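Long-range contacts in D-alanyl-D-alanine carboxypeptidase DacB2 (Mycobacterium tuberculosis H37Rv, PDB 4RYE), which shows serine-type D,D-carboxypeptidase activity and probably trims the D-Ala-D-Ala end of peptidoglycan stem peptides: residues 93-98 / 108-113; 129-134 / 159-164. All blocks are in the same frame, centred on the assembly; numbering follows the deposited sequence.

Contact 1: residues 93-98 / 108-113; sequences QLLDGL and NTLAHM
Leu94 and Leu110 mark the closest backbone approach, 6.7 Å from CA to CA, between helical segments 93-98 and 108-113, whose axes come within 9.9 Å at a signed crossing angle of -144°, so the two turns run roughly antiparallel. Each of these leucines buries nearly 90 Å² against the opposite segment, far more than any other residue here. Leu94 meets the other helix through CB and both methyls: its CB sits 3.7 Å from Leu110 CD2, while its CD1 lies 3.6 Å from Thr109 CG2 and 3.9 Å from SE of Met113, modelled as selenomethionine. The Leu94 and Thr109 side chains cross at about a right angle. Thr109 can offer its methyl because CG2 stands anti to the backbone N; its OG1 bonds instead to the carbonyl O of Asp105, one turn back. This is a helix-helix contact in the helical part of the beta-lactamase-like (penicillin-recognising) fold, between helices 91-100 and 104-113, which flank the loop carrying Ser102, an active-site residue by similarity. Leu110 divides its branches: CD2 stays with Leu94, whereas CD1 meets Leu98 CD2 at 3.8 Å and Leu95 CD2 at 3.9 Å. Leu95 and Leu98 also touch helix 50-60. Val67 of strand 66-68 covers Leu94, Thr109 and Met113.

Contact 2: residues 129-134 / 159-164; sequences ATLGAT and VVIFRA
Leu131, with 77 Å² buried by the opposite segment, is the centre of this contact; it reaches from where helix 117-130 gives way to the following turn onto the flank of helix 155-166. Its chi1 of -64°, with CG anti to the carbonyl carbon, directs CG and its two methyls towards Ala164. Both methyls straddle that small residue: CD1 and CD2 of Leu131 each lie 3.8 Å from Ala164 CB. CD1 also approaches Ile161 CG1 at 4.2 Å, the two side chains crossing at about a right angle. Val160, which buries 47 Å², meets the backbone end of the same leucine. Its CG1, anti to the backbone N (chi1 167°), lies 3.5 Å from the carbonyl O of Leu131 and 4.2 Å from Leu131 CB. The first is a van der Waals contact of a methyl with an oxygen, and no hydrogen bond joins the segments. Ile161, at 36 Å², touches both partners: CG1 meets Leu131 and CD1 lies 4.1 Å from Ala133 CB. The chain turns between Leu131 and Ala133 in a Schellman motif: Gly132 adopts a positive phi of 80°, and its N bonds to Ala129 O. Ala133 follows at the centre of an inverse gamma turn, with its CB directed at the helix, so both residues flanking the glycine meet Ile161, Leu131 reaching on to Ala164 a turn later. Helix 50-60 borders the contact, its Leu55 touching Leu131 and Ile161 and its Val51 touching Ile161. Elsewhere on helix 155-166, Val159 and Phe162 rest on strand 228-237 of the antiparallel sheet, so the helix lies between that sheet and the end of helix 117-130.

Contacts 1 and 2 follow in series along the chain, and consecutive helices 104-113 and 117-130 lead from one to the other. Their centres stand 21 Å apart and their nearest atoms about 10 Å, so they do not touch. Helix 50-60 is the shared neighbour: it receives Leu95 and Leu98 from contact 1, Leu131 and Ile161 from contact 2. That helix begins with Lys50 of the SxxK motif, the proton acceptor by similarity; Ser47 is the inferred acylated serine. The side chain of Leu98 comes within about 4 Å of that of Lys50 and about 7 Å of that of Ser102, whereas the side chain of Ile161 remains about 9 Å from that of Lys50.

Contact 1: residues 93-98 / 108-113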
loop_
_atom_site.group_PDB
_atom_site.type_symbol
_atom_site.label_atom_id
_atom_site.label_comp_id
_atom_site.label_asym_id
_atom_site.label_seq_id
_atom_site.Cartn_x
_atom_site.Cartn_y
_atom_site.Cartn_z
ATOM N N GLN A 93 -6.814 -15.773 -3.648
ATOM C CA GLN A 93 -5.796 -15.857 -4.688
ATOM C C GLN A 93 -5.581 -14.489 -5.316
ATOM O O GLN A 93 -4.448 -14.090 -5.560
ATOM C CB GLN A 93 -6.190 -16.878 -5.762
ATOM C CG GLN A 93 -6.045 -18.333 -5.326
ATOM C CD GLN A 93 -6.793 -19.309 -6.222
ATOM O OE1 GLN A 93 -7.646 -18.925 -7.024
ATOM N NE2 GLN A 93 -6.467 -20.585 -6.088
ATOM N N LEU A 94 -6.670 -13.769 -5.569
ATOM C CA LEU A 94 -6.560 -12.462 -6.209
ATOM C C LEU A 94 -5.932 -11.445 -5.264
ATOM O O LEU A 94 -5.149 -10.594 -5.700
ATOM C CB LEU A 94 -7.918 -11.981 -6.746
ATOM C CG LEU A 94 -8.531 -12.789 -7.904
ATOM C CD1 LEU A 94 -9.943 -12.302 -8.263
ATOM C CD2 LEU A 94 -7.631 -12.726 -9.119
ATOM N N LEU A 95 -6.250 -11.542 -3.971
ATOM C CA LEU A 95 -5.671 -10.637 -2.975
ATOM C C LEU A 95 -4.165 -10.872 -2.798
ATOM O O LEU A 95 -3.404 -9.919 -2.599
ATOM C CB LEU A 95 -6.391 -10.758 -1.624
ATOM C CG LEU A 95 -7.737 -10.047 -1.538
ATOM C CD1 LEU A 95 -8.513 -10.498 -0.307
ATOM C CD2 LEU A 95 -7.511 -8.552 -1.499
ATOM N N ASP A 96 -3.740 -12.131 -2.876
ATOM C CA ASP A 96 -2.311 -12.452 -2.868
ATOM C C ASP A 96 -1.625 -11.842 -4.076
ATOM O O ASP A 96 -0.554 -11.248 -3.950
ATOM C CB ASP A 96 -2.077 -13.972 -2.881
ATOM C CG ASP A 96 -2.437 -14.632 -1.557
ATOM O OD1 ASP A 96 -2.459 -13.932 -0.525
ATOM O OD2 ASP A 96 -2.696 -15.856 -1.547
ATOM N N GLY A 97 -2.236 -12.005 -5.250
ATOM C CA GLY A 97 -1.708 -11.419 -6.472
ATOM C C GLY A 97 -1.648 -9.906 -6.356
ATOM O O GLY A 97 -0.644 -9.275 -6.731
ATOM N N LEU A 98 -2.713 -9.327 -5.804
ATOM C CA LEU A 98 -2.792 -7.880 -5.594
ATOM C C LEU A 98 -1.693 -7.347 -4.685
ATOM O O LEU A 98 -1.037 -6.346 -5.001
ATOM C CB LEU A 98 -4.147 -7.513 -4.978
ATOM C CG LEU A 98 -4.425 -6.019 -4.846
ATOM C CD1 LEU A 98 -4.702 -5.443 -6.223
ATOM C CD2 LEU A 98 -5.597 -5.764 -3.905
ATOM N N ASN A 108 -8.092 -5.599 -11.283
ATOM C CA ASN A 108 -9.259 -5.489 -12.145
ATOM C C ASN A 108 -10.221 -6.672 -11.993
ATOM O O ASN A 108 -11.431 -6.527 -12.187
ATOM C CB ASN A 108 -8.840 -5.259 -13.606
ATOM C CG ASN A 108 -8.146 -3.917 -13.799
ATOM O OD1 ASN A 108 -8.384 -2.973 -13.041
ATOM N ND2 ASN A 108 -7.279 -3.832 -14.796
ATOM N N THR A 109 -9.688 -7.834 -11.627
ATOM C CA THR A 109 -10.516 -9.018 -11.449
ATOM C C THR A 109 -11.249 -8.961 -10.109
ATOM O O THR A 109 -12.384 -9.416 -9.995
ATOM C CB THR A 109 -9.703 -10.325 -11.604
ATOM O OG1 THR A 109 -8.920 -10.256 -12.804
ATOM C CG2 THR A 109 -10.639 -11.535 -11.716
ATOM N N LEU A 110 -10.608 -8.382 -9.101
ATOM C CA LEU A 110 -11.297 -8.091 -7.849
ATOM C C LEU A 110 -12.406 -7.070 -8.078
ATOM O O LEU A 110 -13.490 -7.197 -7.527
ATOM C CB LEU A 110 -10.314 -7.569 -6.801
ATOM C CG LEU A 110 -9.461 -8.654 -6.134
ATOM C CD1 LEU A 110 -8.337 -8.031 -5.301
ATOM C CD2 LEU A 110 -10.322 -9.588 -5.274
ATOM N N ALA A 111 -12.139 -6.068 -8.912
ATOM C CA ALA A 111 -13.151 -5.060 -9.222
ATOM C C ALA A 111 -14.348 -5.701 -9.919
ATOM O O ALA A 111 -15.486 -5.290 -9.714
ATOM C CB ALA A 111 -12.566 -3.951 -10.079
ATOM N N HIS A 112 -14.074 -6.704 -10.750
ATOM C CA HIS A 112 -15.115 -7.521 -11.375
ATOM C C HIS A 112 -16.015 -8.145 -10.295
ATOM O O HIS A 112 -17.243 -8.000 -10.352
ATOM C CB HIS A 112 -14.459 -8.581 -12.286
ATOM C CG HIS A 112 -15.415 -9.532 -12.944
ATOM N ND1 HIS A 112 -15.018 -10.401 -13.940
ATOM C CD2 HIS A 112 -16.733 -9.774 -12.741
ATOM C CE1 HIS A 112 -16.050 -11.129 -14.326
ATOM N NE2 HIS A 112 -17.101 -10.775 -13.611
HETATM N N MSE A 113 -15.413 -8.824 -9.318
HETATM C CA MSE A 113 -16.168 -9.416 -8.205
HETATM C C MSE A 113 -16.957 -8.383 -7.407
HETATM O O MSE A 113 -17.986 -8.700 -6.828
HETATM C CB MSE A 113 -15.241 -10.168 -7.245
HETATM C CG MSE A 113 -14.491 -11.305 -7.888
HETATM SE SE MSE A 113 -13.456 -12.373 -6.603
HETATM C CE MSE A 113 -14.987 -13.088 -5.625
#

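Contact 2: residues 129-134 / 159-164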
loop_
_atom_site.group_PDB
_atom_site.type_symbol
_atom_site.label_atom_id
_atom_site.label_comp_id
_atom_site.label_asym_id
_atom_site.label_seq_id
_atom_site.Cartn_x
_atom_site.Cartn_y
_atom_site.Cartn_z
ATOM N N ALA A 129 -13.564 7.753 2.808
ATOM C CA ALA A 129 -14.345 8.702 3.607
ATOM C C ALA A 129 -14.697 8.174 5.004
ATOM O O ALA A 129 -14.657 8.935 5.977
ATOM C CB ALA A 129 -15.613 9.128 2.865
ATOM N N THR A 130 -15.060 6.896 5.115
ATOM C CA THR A 130 -15.403 6.352 6.436
ATOM C C THR A 130 -14.189 6.363 7.359
ATOM O O THR A 130 -14.339 6.400 8.575
ATOM C CB THR A 130 -15.977 4.928 6.394
ATOM O OG1 THR A 130 -14.977 4.017 5.926
ATOM C CG2 THR A 130 -17.191 4.853 5.491
ATOM N N LEU A 131 -12.995 6.345 6.775
ATOM C CA LEU A 131 -11.752 6.345 7.548
ATOM C C LEU A 131 -11.240 7.742 7.873
ATOM O O LEU A 131 -10.250 7.895 8.599
ATOM C CB LEU A 131 -10.670 5.587 6.791
ATOM C CG LEU A 131 -10.941 4.103 6.570
ATOM C CD1 LEU A 131 -9.813 3.479 5.766
ATOM C CD2 LEU A 131 -11.085 3.400 7.919
ATOM N N GLY A 132 -11.899 8.760 7.333
ATOM C CA GLY A 132 -11.450 10.125 7.545
ATOM C C GLY A 132 -10.299 10.489 6.626
ATOM O O GLY A 132 -9.655 11.516 6.801
ATOM N N ALA A 133 -10.044 9.651 5.629
ATOM C CA ALA A 133 -9.027 9.961 4.630
ATOM C C ALA A 133 -9.639 10.831 3.530
ATOM O O ALA A 133 -9.927 10.358 2.430
ATOM C CB ALA A 133 -8.446 8.670 4.049
ATOM N N THR A 134 -9.835 12.110 3.822
ATOM C CA THR A 134 -10.635 12.963 2.949
ATOM C C THR A 134 -9.813 13.679 1.875
ATOM O O THR A 134 -10.340 14.468 1.091
ATOM C CB THR A 134 -11.416 13.978 3.785
ATOM O OG1 THR A 134 -10.492 14.760 4.544
ATOM C CG2 THR A 134 -12.355 13.246 4.753
ATOM N N VAL A 159 -1.190 6.352 5.586
ATOM C CA VAL A 159 -0.985 5.628 6.847
ATOM C C VAL A 159 -2.304 5.400 7.575
ATOM O O VAL A 159 -2.460 4.415 8.284
ATOM C CB VAL A 159 0.087 6.268 7.785
ATOM C CG1 VAL A 159 1.437 6.334 7.082
ATOM C CG2 VAL A 159 -0.325 7.654 8.295
ATOM N N VAL A 160 -3.255 6.307 7.390
ATOM C CA VAL A 160 -4.584 6.117 7.950
ATOM C C VAL A 160 -5.224 4.896 7.305
ATOM O O VAL A 160 -5.834 4.048 7.979
ATOM C CB VAL A 160 -5.452 7.380 7.740
ATOM C CG1 VAL A 160 -6.930 7.089 8.035
ATOM C CG2 VAL A 160 -4.928 8.529 8.629
ATOM N N ILE A 161 -5.076 4.785 5.995
ATOM C CA ILE A 161 -5.649 3.643 5.278
ATOM C C ILE A 161 -4.912 2.355 5.646
ATOM O O ILE A 161 -5.537 1.318 5.893
ATOM C CB ILE A 161 -5.615 3.889 3.747
ATOM C CG1 ILE A 161 -6.697 4.906 3.367
ATOM C CG2 ILE A 161 -5.815 2.589 2.968
ATOM C CD1 ILE A 161 -6.443 5.658 2.057
ATOM N N PHE A 162 -3.585 2.418 5.712
ATOM C CA PHE A 162 -2.807 1.234 6.059
ATOM C C PHE A 162 -3.063 0.743 7.485
ATOM O O PHE A 162 -3.011 -0.457 7.773
ATOM C CB PHE A 162 -1.317 1.498 5.884
ATOM C CG PHE A 162 -0.522 0.247 5.663
ATOM C CD1 PHE A 162 -0.498 -0.356 4.419
ATOM C CD2 PHE A 162 0.198 -0.330 6.697
ATOM C CE1 PHE A 162 0.236 -1.519 4.203
ATOM C CE2 PHE A 162 0.935 -1.497 6.494
ATOM C CZ PHE A 162 0.951 -2.091 5.241
ATOM N N ARG A 163 -3.292 1.683 8.380
ATOM C CA ARG A 163 -3.587 1.372 9.772
ATOM C C ARG A 163 -4.890 0.579 9.870
ATOM O O ARG A 163 -4.996 -0.384 10.640
ATOM C CB ARG A 163 -3.689 2.682 10.554
ATOM C CG ARG A 163 -3.864 2.530 12.031
ATOM C CD ARG A 163 -3.661 3.881 12.704
ATOM N NE ARG A 163 -3.840 3.779 14.142
ATOM C CZ ARG A 163 -4.467 4.684 14.878
ATOM N NH1 ARG A 163 -4.985 5.769 14.304
ATOM N NH2 ARG A 163 -4.585 4.493 16.183
ATOM N N ALA A 164 -5.878 0.976 9.075
ATOM C CA ALA A 164 -7.149 0.255 9.036
ATOM C C ALA A 164 -6.945 -1.145 8.467
ATOM O O ALA A 164 -7.541 -2.117 8.946
ATOM C CB ALA A 164 -8.189 1.029 8.210
#